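Local atomic coordinates of transmembrane oligosaccharyl transferase (Archaeoglobus fulgidus, PDB entry 3WAJ), a protein that belongs to the STT3 family of GT-C membrane proteins, joining a many-helix transmembrane region to a globular C-terminal region, and carries a bound zinc ion in this model. Residues A[269-272]-A[277-280]; A[551-556]-A[616-621]; A[583-588]-A[624-629]. All coordinates share one frame; numbering follows the deposited sequence.

Overall arrangement
Interaction 1 lies in the transmembrane region, at the start of helix 278-303; interactions 2 and 3 belong to the C-terminal region. The centre of interaction 1 is about 31 Å from the centre of either of the others, and its nearest atoms remain about 16 Å from interaction 2 and about 17 Å from interaction 3. Those two are neighbours, with centres about 11 Å apart. They share helix 619-627 and alternate along the chain, and they touch where Trp551 NE1 packs 4.0 Å from Trp625 NE1. The zinc ion, held by Asp47, Asp161 and His163, is about 13 Å from the side chain of Asp552 in interaction 2.

Interaction 1 of 3, residues A[269-272]-A[277-280]; sequences PGFS and SPFQ
Phe271 and Phe279 bring their CA atoms to 5.3 Å as the loop 269-272 folds back against the first turn of helix 278-303. The main polar link is from Ser272 N to Ser277 OG, 3.0 Å long with an N-H...O angle of 150°. That hydroxyl stands between its own backbone N and carbonyl carbon (chi1 73°), which also lets it cap the helix by accepting a weak bond from Phe279 N. Gln280 completes a capping box: its chain bends at chi2 (93°), and OE1 takes a weak bond from Ser277 N. Its NE2 binds Phe275 O and Gly216 O. Ser272 OG serves the loop instead, taking Ile274 N and Phe275 N. On the apolar side, Pro278 CG meets the edge of the Phe271 ring, in its plane, 3.5 Å from CE1. Proline suits a first helical turn, where its missing N-H costs no bond. Phe279 CD1 lies 3.4 Å from Ser272 O, and its ring packs edge-to-face with Phe219. Gly270 has backbone angles at which a CB would strike the preceding carbonyl, and its own O reaches to 3.2 Å from Ser277 CB. One small hydroxyl thus gathers the amides of loop and helix start, so the same serine that caps the helix also ties the preceding loop to it.

Interaction 2 of 3, residues A[551-556]-A[616-621]; sequences WDYGHW and TGKYYA
Lys618 NZ meets Asp552 OD2 at 2.8 Å, a salt bridge that uses the oxygen's anti lone pair, the one facing away from OD1. The same ammonium group lies 2.5 Å from Tyr553 OH; so short a hydrogen bond is doubtful in its exact length. A long chain is needed here, since the CA atoms of Asp552 and Lys618 are 10.1 Å apart: the lysine runs extended beyond CG and comes at both partners from the opposite direction. Glu613 gives NZ a second carboxylate, which probably balances the lysine charge and steadies the ammonium group. Further out, the acid packs among aromatic rings: Asp552 OD1 sits 3.2 Å above the centre of the Trp551 ring, while Asp552 CB lies over a face of the Tyr553 ring, which also stacks with Trp503. Trp551, Asp552, Tyr553 and Gly554 belong to the WWDYG signature of STT3 proteins, built here as a 3-10 turn leading into helix 554-561. That turn follows strand 546-548, and Lys618 follows strand 605-611 and the short helix 612-615; the two strands run parallel as neighbours in the mixed sheet, with Lys618 just ahead of helix 619-627.

Interaction 3 of 3, residues A[583-588]-A[624-629]; sequences GASSFF and VWAEGD
Trp625 faces Ser585 with its CB alone, 4.0 Å from Ser585 CB, and carries its indole off to other aromatic rings: it meets Trp551 edge-to-face and Trp550 with the planes at about 75°. On the short helix 584-588, Phe587 lays CD2 3.7 Å above the centre of a Phe588 face, while Phe588 CE1 lies in plane at the edge of the Phe587 ring. The motif is close helix-to-helix packing through small residues, joining helix 584-588 to the last turn of helix 619-627. Trp625 CG stands anti to the carbonyl carbon (chi1 -79°), which takes the large ring past the neighbouring helix instead of into it. Where Ser585 and Ala626 stand closest, a serine and an alanine, with little bulk beyond CB, let the backbones come within 5.0 Å between their CA atoms. The methyl of Ala626 lies 3.7 Å from Ser585 O, and the contact between the segments is one of van der Waals packing. Phe587 also reaches helices 593-602 and 678-684, so the short helix is packed from several directions. Both helices have glycine at an end: Gly583 is the N-cap of the first, and Gly628, with a positive phi of 110°, leaves the second while its N still bonds Val624 O. The contact adjoins the two tryptophans of the WWDYG signature. Buried between the helices, the Ser585 hydroxyl is satisfied by Ile574 O, and Ser585 OG rests 3.4 Å from Ala626 CA.

Interaction 1 of 3, residues A[269-272]-A[277-280]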
ATOM      1  N   PRO A 269      16.206   0.272  17.383  1.00 54.91           N
ATOM      2  CA  PRO A 269      17.607   0.552  17.730  1.00 57.57           C
ATOM      3  C   PRO A 269      18.126   1.828  17.078  1.00 60.09           C
ATOM      4  O   PRO A 269      18.964   1.752  16.168  1.00 60.56           O
ATOM      5  CB  PRO A 269      18.348  -0.653  17.147  1.00 57.24           C
ATOM      6  CG  PRO A 269      17.525  -1.032  15.943  1.00 56.41           C
ATOM      7  CD  PRO A 269      16.089  -0.766  16.339  1.00 53.36           C
ATOM      8  N   GLY A 270      17.642   2.978  17.541  1.00 57.42           N
ATOM      9  CA  GLY A 270      18.008   4.253  16.949  1.00 55.80           C
ATOM     10  C   GLY A 270      16.911   5.292  17.082  1.00 59.33           C
ATOM     11  O   GLY A 270      15.925   5.082  17.787  1.00 63.53           O
ATOM     12  N   PHE A 271      17.092   6.423  16.410  1.00 56.33           N
ATOM     13  CA  PHE A 271      16.091   7.478  16.397  1.00 48.96           C
ATOM     14  C   PHE A 271      15.327   7.459  15.091  1.00 46.12           C
ATOM     15  O   PHE A 271      15.922   7.466  14.010  1.00 50.67           O
ATOM     16  CB  PHE A 271      16.741   8.848  16.602  1.00 60.94           C
ATOM     17  CG  PHE A 271      17.154   9.106  18.013  1.00 71.11           C
ATOM     18  CD1 PHE A 271      16.502   8.472  19.060  1.00 76.14           C
ATOM     19  CD2 PHE A 271      18.193   9.969  18.302  1.00 77.29           C
ATOM     20  CE1 PHE A 271      16.875   8.700  20.380  1.00 76.07           C
ATOM     21  CE2 PHE A 271      18.571  10.197  19.617  1.00 80.13           C
ATOM     22  CZ  PHE A 271      17.911   9.560  20.656  1.00 75.73           C
ATOM     23  N   SER A 272      14.001   7.443  15.187  1.00 43.01           N
ATOM     24  CA  SER A 272      13.170   7.363  13.996  1.00 39.23           C
ATOM     25  C   SER A 272      11.937   8.235  14.143  1.00 41.52           C
ATOM     26  O   SER A 272      11.431   8.445  15.248  1.00 38.66           O
ATOM     27  CB  SER A 272      12.746   5.909  13.757  1.00 38.81           C
ATOM     28  OG  SER A 272      11.965   5.809  12.584  1.00 45.79           O
ATOM     29  N   SER A 277      10.521   4.493  18.563  1.00 40.08           N
ATOM     30  CA  SER A 277      11.858   4.838  19.021  1.00 40.79           C
ATOM     31  C   SER A 277      11.778   5.854  20.151  1.00 45.29           C
ATOM     32  O   SER A 277      10.698   6.369  20.453  1.00 44.95           O
ATOM     33  CB  SER A 277      12.693   5.386  17.857  1.00 39.55           C
ATOM     34  OG  SER A 277      12.300   6.687  17.487  1.00 45.29           O
ATOM     35  N   PRO A 278      12.913   6.127  20.815  1.00 48.49           N
ATOM     36  CA  PRO A 278      12.732   7.117  21.884  1.00 44.57           C
ATOM     37  C   PRO A 278      12.687   8.564  21.377  1.00 42.34           C
ATOM     38  O   PRO A 278      12.463   9.473  22.180  1.00 45.50           O
ATOM     39  CB  PRO A 278      13.926   6.867  22.817  1.00 44.67           C
ATOM     40  CG  PRO A 278      14.964   6.226  21.954  1.00 50.96           C
ATOM     41  CD  PRO A 278      14.232   5.459  20.872  1.00 47.45           C
ATOM     42  N   PHE A 279      12.872   8.772  20.075  1.00 43.47           N
ATOM     43  CA  PHE A 279      12.691  10.099  19.488  1.00 41.81           C
ATOM     44  C   PHE A 279      11.314  10.678  19.836  1.00 42.94           C
ATOM     45  O   PHE A 279      11.190  11.828  20.275  1.00 41.48           O
ATOM     46  CB  PHE A 279      12.839  10.056  17.964  1.00 38.46           C
ATOM     47  CG  PHE A 279      12.552  11.378  17.305  1.00 39.12           C
ATOM     48  CD1 PHE A 279      11.401  11.561  16.558  1.00 37.72           C
ATOM     49  CD2 PHE A 279      13.424  12.458  17.468  1.00 37.91           C
ATOM     50  CE1 PHE A 279      11.122  12.792  15.957  1.00 44.47           C
ATOM     51  CE2 PHE A 279      13.150  13.691  16.874  1.00 40.54           C
ATOM     52  CZ  PHE A 279      11.999  13.860  16.123  1.00 42.63           C
ATOM     53  N   GLN A 280      10.280   9.871  19.629  1.00 39.41           N
ATOM     54  CA  GLN A 280       8.917  10.316  19.868  1.00 40.54           C
ATOM     55  C   GLN A 280       8.705  10.683  21.344  1.00 47.30           C
ATOM     56  O   GLN A 280       8.066  11.699  21.644  1.00 50.27           O
ATOM     57  CB  GLN A 280       7.897   9.280  19.353  1.00 39.47           C
ATOM     58  CG  GLN A 280       7.859   9.131  17.824  1.00 36.57           C
ATOM     59  CD  GLN A 280       8.765   8.014  17.273  1.00 41.02           C
ATOM     60  OE1 GLN A 280       9.804   7.666  17.857  1.00 38.27           O
ATOM     61  NE2 GLN A 280       8.367   7.458  16.127  1.00 41.03           N
TER

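Interaction 2 of 3, residues A[551-556]-A[616-621]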
ATOM      1  N   TRP A 551       6.988  -6.189  -5.376  1.00 29.54           N
ATOM      2  CA  TRP A 551       6.892  -5.824  -3.956  1.00 25.83           C
ATOM      3  C   TRP A 551       5.455  -5.634  -3.465  1.00 31.84           C
ATOM      4  O   TRP A 551       5.183  -5.838  -2.281  1.00 31.43           O
ATOM      5  CB  TRP A 551       7.734  -4.588  -3.648  1.00 27.65           C
ATOM      6  CG  TRP A 551       7.348  -3.340  -4.397  1.00 36.32           C
ATOM      7  CD1 TRP A 551       7.865  -2.909  -5.586  1.00 41.09           C
ATOM      8  CD2 TRP A 551       6.404  -2.332  -3.985  1.00 36.61           C
ATOM      9  NE1 TRP A 551       7.297  -1.708  -5.947  1.00 36.65           N
ATOM     10  CE2 TRP A 551       6.392  -1.334  -4.990  1.00 35.45           C
ATOM     11  CE3 TRP A 551       5.559  -2.186  -2.874  1.00 34.58           C
ATOM     12  CZ2 TRP A 551       5.577  -0.190  -4.912  1.00 35.07           C
ATOM     13  CZ3 TRP A 551       4.742  -1.053  -2.797  1.00 35.90           C
ATOM     14  CH2 TRP A 551       4.760  -0.067  -3.813  1.00 33.45           C
ATOM     15  N   ASP A 552       4.552  -5.253  -4.373  1.00 28.05           N
ATOM     16  CA  ASP A 552       3.120  -5.088  -4.069  1.00 28.69           C
ATOM     17  C   ASP A 552       2.519  -6.264  -3.305  1.00 34.78           C
ATOM     18  O   ASP A 552       1.669  -6.074  -2.433  1.00 37.46           O
ATOM     19  CB  ASP A 552       2.315  -4.953  -5.377  1.00 30.45           C
ATOM     20  CG  ASP A 552       2.598  -3.683  -6.104  1.00 38.91           C
ATOM     21  OD1 ASP A 552       3.459  -2.882  -5.655  1.00 56.81           O
ATOM     22  OD2 ASP A 552       1.953  -3.488  -7.141  1.00 37.79           O
ATOM     23  N   TYR A 553       2.983  -7.465  -3.654  1.00 29.90           N
ATOM     24  CA  TYR A 553       2.338  -8.728  -3.297  1.00 30.41           C
ATOM     25  C   TYR A 553       2.851  -9.347  -1.988  1.00 34.00           C
ATOM     26  O   TYR A 553       2.329 -10.375  -1.542  1.00 38.85           O
ATOM     27  CB  TYR A 553       2.469  -9.713  -4.496  1.00 17.60           C
ATOM     28  CG  TYR A 553       1.937  -9.081  -5.767  1.00 30.74           C
ATOM     29  CD1 TYR A 553       0.611  -8.649  -5.830  1.00 32.24           C
ATOM     30  CD2 TYR A 553       2.740  -8.885  -6.887  1.00 27.58           C
ATOM     31  CE1 TYR A 553       0.086  -8.052  -6.975  1.00 31.90           C
ATOM     32  CE2 TYR A 553       2.214  -8.277  -8.063  1.00 25.64           C
ATOM     33  CZ  TYR A 553       0.884  -7.856  -8.086  1.00 30.52           C
ATOM     34  OH  TYR A 553       0.325  -7.234  -9.211  1.00 26.55           O
ATOM     35  N   GLY A 554       3.856  -8.711  -1.372  1.00 28.94           N
ATOM     36  CA  GLY A 554       4.535  -9.259  -0.202  1.00 23.49           C
ATOM     37  C   GLY A 554       3.628  -9.617   0.964  1.00 27.69           C
ATOM     38  O   GLY A 554       3.739 -10.704   1.563  1.00 30.09           O
ATOM     39  N   HIS A 555       2.713  -8.709   1.291  1.00 22.62           N
ATOM     40  CA  HIS A 555       1.788  -8.948   2.395  1.00 26.73           C
ATOM     41  C   HIS A 555       0.865 -10.153   2.160  1.00 33.66           C
ATOM     42  O   HIS A 555       0.647 -10.956   3.084  1.00 36.72           O
ATOM     43  CB  HIS A 555       1.031  -7.663   2.778  1.00 29.43           C
ATOM     44  CG  HIS A 555       1.915  -6.613   3.385  1.00 31.72           C
ATOM     45  ND1 HIS A 555       3.172  -6.891   3.877  1.00 39.04           N
ATOM     46  CD2 HIS A 555       1.721  -5.284   3.571  1.00 27.40           C
ATOM     47  CE1 HIS A 555       3.718  -5.775   4.347  1.00 33.01           C
ATOM     48  NE2 HIS A 555       2.852  -4.792   4.175  1.00 30.94           N
ATOM     49  N   TRP A 556       0.347 -10.296   0.936  1.00 36.00           N
ATOM     50  CA  TRP A 556      -0.476 -11.464   0.588  1.00 31.06           C
ATOM     51  C   TRP A 556       0.305 -12.772   0.695  1.00 32.14           C
ATOM     52  O   TRP A 556      -0.205 -13.764   1.223  1.00 38.77           O
ATOM     53  CB  TRP A 556      -1.030 -11.339  -0.831  1.00 26.54           C
ATOM     54  CG  TRP A 556      -1.912 -10.153  -1.048  1.00 28.97           C
ATOM     55  CD1 TRP A 556      -2.458  -9.333  -0.092  1.00 32.02           C
ATOM     56  CD2 TRP A 556      -2.366  -9.653  -2.313  1.00 31.08           C
ATOM     57  NE1 TRP A 556      -3.234  -8.358  -0.694  1.00 30.41           N
ATOM     58  CE2 TRP A 556      -3.186  -8.531  -2.054  1.00 32.62           C
ATOM     59  CE3 TRP A 556      -2.160 -10.047  -3.638  1.00 27.73           C
ATOM     60  CZ2 TRP A 556      -3.781  -7.788  -3.083  1.00 31.30           C
ATOM     61  CZ3 TRP A 556      -2.754  -9.318  -4.654  1.00 29.11           C
ATOM     62  CH2 TRP A 556      -3.542  -8.191  -4.375  1.00 25.82           C
ATOM     63  N   THR A 616       2.565  -6.942 -17.785  1.00 37.24           N
ATOM     64  CA  THR A 616       2.076  -5.827 -18.580  1.00 34.94           C
ATOM     65  C   THR A 616       2.198  -4.465 -17.899  1.00 31.83           C
ATOM     66  O   THR A 616       3.235  -3.825 -17.979  1.00 35.19           O
ATOM     67  CB  THR A 616       0.636  -6.060 -19.031  1.00 37.27           C
ATOM     68  OG1 THR A 616      -0.212  -6.101 -17.880  1.00 39.43           O
ATOM     69  CG2 THR A 616       0.531  -7.376 -19.795  1.00 32.92           C
ATOM     70  N   GLY A 617       1.134  -4.015 -17.247  1.00 33.98           N
ATOM     71  CA  GLY A 617       1.047  -2.642 -16.763  1.00 31.71           C
ATOM     72  C   GLY A 617       2.115  -2.221 -15.767  1.00 39.45           C
ATOM     73  O   GLY A 617       2.603  -1.091 -15.805  1.00 45.99           O
ATOM     74  N   LYS A 618       2.486  -3.130 -14.873  1.00 31.00           N
ATOM     75  CA  LYS A 618       3.468  -2.803 -13.863  1.00 38.12           C
ATOM     76  C   LYS A 618       4.894  -3.062 -14.335  1.00 40.52           C
ATOM     77  O   LYS A 618       5.835  -2.813 -13.575  1.00 34.19           O
ATOM     78  CB  LYS A 618       3.201  -3.586 -12.562  1.00 34.83           C
ATOM     79  CG  LYS A 618       1.828  -3.370 -11.933  1.00 31.63           C
ATOM     80  CD  LYS A 618       1.757  -4.092 -10.584  1.00 33.98           C
ATOM     81  CE  LYS A 618       0.465  -3.743  -9.840  1.00 30.55           C
ATOM     82  NZ  LYS A 618       0.134  -4.787  -8.796  1.00 28.90           N
ATOM     83  N   TYR A 619       5.071  -3.573 -15.556  1.00 38.21           N
ATOM     84  CA  TYR A 619       6.434  -3.898 -15.978  1.00 39.72           C
ATOM     85  C   TYR A 619       7.325  -2.651 -15.992  1.00 36.09           C
ATOM     86  O   TYR A 619       8.470  -2.692 -15.541  1.00 36.29           O
ATOM     87  CB  TYR A 619       6.530  -4.659 -17.321  1.00 39.39           C
ATOM     88  CG  TYR A 619       7.992  -4.937 -17.627  1.00 40.36           C
ATOM     89  CD1 TYR A 619       8.753  -4.031 -18.366  1.00 40.29           C
ATOM     90  CD2 TYR A 619       8.633  -6.055 -17.096  1.00 40.61           C
ATOM     91  CE1 TYR A 619      10.103  -4.249 -18.598  1.00 48.19           C
ATOM     92  CE2 TYR A 619       9.989  -6.287 -17.324  1.00 44.65           C
ATOM     93  CZ  TYR A 619      10.713  -5.377 -18.079  1.00 49.04           C
ATOM     94  OH  TYR A 619      12.050  -5.572 -18.324  1.00 45.88           O
ATOM     95  N   TYR A 620       6.791  -1.547 -16.503  1.00 33.59           N
ATOM     96  CA  TYR A 620       7.531  -0.291 -16.577  1.00 35.78           C
ATOM     97  C   TYR A 620       8.060   0.120 -15.201  1.00 36.47           C
ATOM     98  O   TYR A 620       9.215   0.508 -15.054  1.00 33.87           O
ATOM     99  CB  TYR A 620       6.618   0.793 -17.143  1.00 37.53           C
ATOM    100  CG  TYR A 620       7.235   2.171 -17.277  1.00 46.62           C
ATOM    101  CD1 TYR A 620       6.830   3.219 -16.461  1.00 47.35           C
ATOM    102  CD2 TYR A 620       8.189   2.437 -18.257  1.00 52.89           C
ATOM    103  CE1 TYR A 620       7.370   4.488 -16.607  1.00 50.57           C
ATOM    104  CE2 TYR A 620       8.732   3.700 -18.402  1.00 51.70           C
ATOM    105  CZ  TYR A 620       8.316   4.716 -17.577  1.00 52.74           C
ATOM    106  OH  TYR A 620       8.851   5.969 -17.722  1.00 61.82           O
ATOM    107  N   ALA A 621       7.196   0.026 -14.196  1.00 36.34           N
ATOM    108  CA  ALA A 621       7.573   0.315 -12.823  1.00 37.52           C
ATOM    109  C   ALA A 621       8.767  -0.529 -12.361  1.00 40.39           C
ATOM    110  O   ALA A 621       9.646  -0.031 -11.638  1.00 42.14           O
ATOM    111  CB  ALA A 621       6.386   0.104 -11.909  1.00 40.18           C
TER

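Interaction 3 of 3, residues A[583-588]-A[624-629]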
ATOM      1  N   GLY A 583      17.253  -8.130  -5.648  1.00 34.33           N
ATOM      2  CA  GLY A 583      15.919  -7.781  -5.199  1.00 33.62           C
ATOM      3  C   GLY A 583      14.960  -8.067  -6.338  1.00 35.11           C
ATOM      4  O   GLY A 583      15.355  -8.596  -7.373  1.00 38.50           O
ATOM      5  N   ALA A 584      13.696  -7.718  -6.151  1.00 29.07           N
ATOM      6  CA  ALA A 584      12.671  -8.037  -7.134  1.00 30.18           C
ATOM      7  C   ALA A 584      12.900  -7.407  -8.516  1.00 32.35           C
ATOM      8  O   ALA A 584      12.710  -8.064  -9.534  1.00 40.08           O
ATOM      9  CB  ALA A 584      11.286  -7.693  -6.601  1.00 29.28           C
ATOM     10  N   SER A 585      13.311  -6.148  -8.570  1.00 28.83           N
ATOM     11  CA  SER A 585      13.440  -5.479  -9.859  1.00 32.34           C
ATOM     12  C   SER A 585      14.622  -6.036 -10.648  1.00 31.74           C
ATOM     13  O   SER A 585      14.586  -6.114 -11.873  1.00 42.48           O
ATOM     14  CB  SER A 585      13.542  -3.952  -9.710  1.00 35.79           C
ATOM     15  OG  SER A 585      14.788  -3.563  -9.168  1.00 40.77           O
ATOM     16  N   SER A 586      15.665  -6.449  -9.949  1.00 30.73           N
ATOM     17  CA  SER A 586      16.877  -6.916 -10.625  1.00 34.63           C
ATOM     18  C   SER A 586      16.698  -8.368 -11.046  1.00 35.58           C
ATOM     19  O   SER A 586      17.380  -8.859 -11.948  1.00 38.05           O
ATOM     20  CB  SER A 586      18.099  -6.755  -9.719  1.00 34.07           C
ATOM     21  OG  SER A 586      17.788  -7.152  -8.401  1.00 38.54           O
ATOM     22  N   PHE A 587      15.771  -9.063 -10.394  1.00 29.82           N
ATOM     23  CA  PHE A 587      15.452 -10.408 -10.836  1.00 30.87           C
ATOM     24  C   PHE A 587      14.596 -10.335 -12.122  1.00 33.01           C
ATOM     25  O   PHE A 587      14.988 -10.860 -13.163  1.00 37.33           O
ATOM     26  CB  PHE A 587      14.789 -11.217  -9.719  1.00 32.51           C
ATOM     27  CG  PHE A 587      14.410 -12.613 -10.132  1.00 29.44           C
ATOM     28  CD1 PHE A 587      15.352 -13.627 -10.135  1.00 28.81           C
ATOM     29  CD2 PHE A 587      13.111 -12.909 -10.546  1.00 31.59           C
ATOM     30  CE1 PHE A 587      15.015 -14.925 -10.542  1.00 32.68           C
ATOM     31  CE2 PHE A 587      12.761 -14.204 -10.948  1.00 26.56           C
ATOM     32  CZ  PHE A 587      13.713 -15.209 -10.948  1.00 32.17           C
ATOM     33  N   PHE A 588      13.461  -9.646 -12.065  1.00 31.50           N
ATOM     34  CA  PHE A 588      12.499  -9.666 -13.186  1.00 34.20           C
ATOM     35  C   PHE A 588      12.895  -8.909 -14.446  1.00 40.91           C
ATOM     36  O   PHE A 588      12.371  -9.198 -15.527  1.00 40.59           O
ATOM     37  CB  PHE A 588      11.089  -9.244 -12.739  1.00 27.49           C
ATOM     38  CG  PHE A 588      10.477 -10.183 -11.734  1.00 24.89           C
ATOM     39  CD1 PHE A 588       9.968 -11.415 -12.134  1.00 27.40           C
ATOM     40  CD2 PHE A 588      10.430  -9.847 -10.383  1.00 24.81           C
ATOM     41  CE1 PHE A 588       9.410 -12.308 -11.197  1.00 28.12           C
ATOM     42  CE2 PHE A 588       9.883 -10.727  -9.432  1.00 28.06           C
ATOM     43  CZ  PHE A 588       9.373 -11.958  -9.837  1.00 32.02           C
ATOM     44  N   VAL A 624      11.822   0.942 -14.117  1.00 40.09           N
ATOM     45  CA  VAL A 624      12.249   2.195 -13.484  1.00 43.65           C
ATOM     46  C   VAL A 624      13.074   1.937 -12.224  1.00 40.27           C
ATOM     47  O   VAL A 624      14.197   2.423 -12.126  1.00 44.53           O
ATOM     48  CB  VAL A 624      11.082   3.157 -13.198  1.00 44.19           C
ATOM     49  CG1 VAL A 624      11.592   4.436 -12.490  1.00 37.24           C
ATOM     50  CG2 VAL A 624      10.381   3.524 -14.497  1.00 35.51           C
ATOM     51  N   TRP A 625      12.549   1.149 -11.288  1.00 35.61           N
ATOM     52  CA  TRP A 625      13.310   0.804 -10.081  1.00 36.43           C
ATOM     53  C   TRP A 625      14.659   0.147 -10.406  1.00 43.05           C
ATOM     54  O   TRP A 625      15.674   0.440  -9.766  1.00 41.22           O
ATOM     55  CB  TRP A 625      12.505  -0.147  -9.180  1.00 34.23           C
ATOM     56  CG  TRP A 625      11.430   0.497  -8.337  1.00 40.11           C
ATOM     57  CD1 TRP A 625      10.103   0.636  -8.659  1.00 40.91           C
ATOM     58  CD2 TRP A 625      11.584   1.064  -7.026  1.00 39.25           C
ATOM     59  NE1 TRP A 625       9.431   1.259  -7.635  1.00 35.61           N
ATOM     60  CE2 TRP A 625      10.311   1.532  -6.622  1.00 39.68           C
ATOM     61  CE3 TRP A 625      12.671   1.221  -6.156  1.00 42.41           C
ATOM     62  CZ2 TRP A 625      10.095   2.150  -5.374  1.00 41.76           C
ATOM     63  CZ3 TRP A 625      12.456   1.839  -4.914  1.00 40.26           C
ATOM     64  CH2 TRP A 625      11.180   2.292  -4.540  1.00 41.10           C
ATOM     65  N   ALA A 626      14.654  -0.758 -11.387  1.00 36.55           N
ATOM     66  CA  ALA A 626      15.856  -1.517 -11.731  1.00 40.18           C
ATOM     67  C   ALA A 626      16.924  -0.601 -12.307  1.00 41.04           C
ATOM     68  O   ALA A 626      18.102  -0.745 -12.001  1.00 37.36           O
ATOM     69  CB  ALA A 626      15.536  -2.670 -12.724  1.00 26.55           C
ATOM     70  N   GLU A 627      16.493   0.333 -13.152  1.00 41.89           N
ATOM     71  CA  GLU A 627      17.414   1.166 -13.919  1.00 50.31           C
ATOM     72  C   GLU A 627      17.819   2.454 -13.213  1.00 51.84           C
ATOM     73  O   GLU A 627      18.924   2.942 -13.423  1.00 50.82           O
ATOM     74  CB  GLU A 627      16.826   1.505 -15.296  1.00 53.46           C
ATOM     75  CG  GLU A 627      16.504   0.298 -16.163  1.00 52.50           C
ATOM     76  CD  GLU A 627      17.737  -0.462 -16.598  1.00 56.92           C
ATOM     77  OE1 GLU A 627      18.831   0.128 -16.560  1.00 63.89           O
ATOM     78  OE2 GLU A 627      17.608  -1.647 -16.991  1.00 60.29           O
ATOM     79  N   GLY A 628      16.926   3.011 -12.399  1.00 49.79           N
ATOM     80  CA  GLY A 628      17.222   4.241 -11.683  1.00 49.95           C
ATOM     81  C   GLY A 628      16.457   5.472 -12.151  1.00 56.46           C
ATOM     82  O   GLY A 628      16.370   6.466 -11.425  1.00 61.12           O
ATOM     83  N   ASP A 629      15.904   5.426 -13.358  1.00 55.26           N
ATOM     84  CA  ASP A 629      15.129   6.553 -13.869  1.00 59.85           C
ATOM     85  C   ASP A 629      14.181   6.172 -14.999  1.00 69.11           C
ATOM     86  O   ASP A 629      14.176   5.031 -15.465  1.00 74.83           O
ATOM     87  CB  ASP A 629      16.047   7.706 -14.318  1.00 63.94           C
ATOM     88  CG  ASP A 629      16.964   7.332 -15.485  1.00 69.39           C
ATOM     89  OD1 ASP A 629      16.560   6.563 -16.387  1.00 66.52           O
ATOM     90  OD2 ASP A 629      18.108   7.831 -15.500  1.00 73.79           O
TER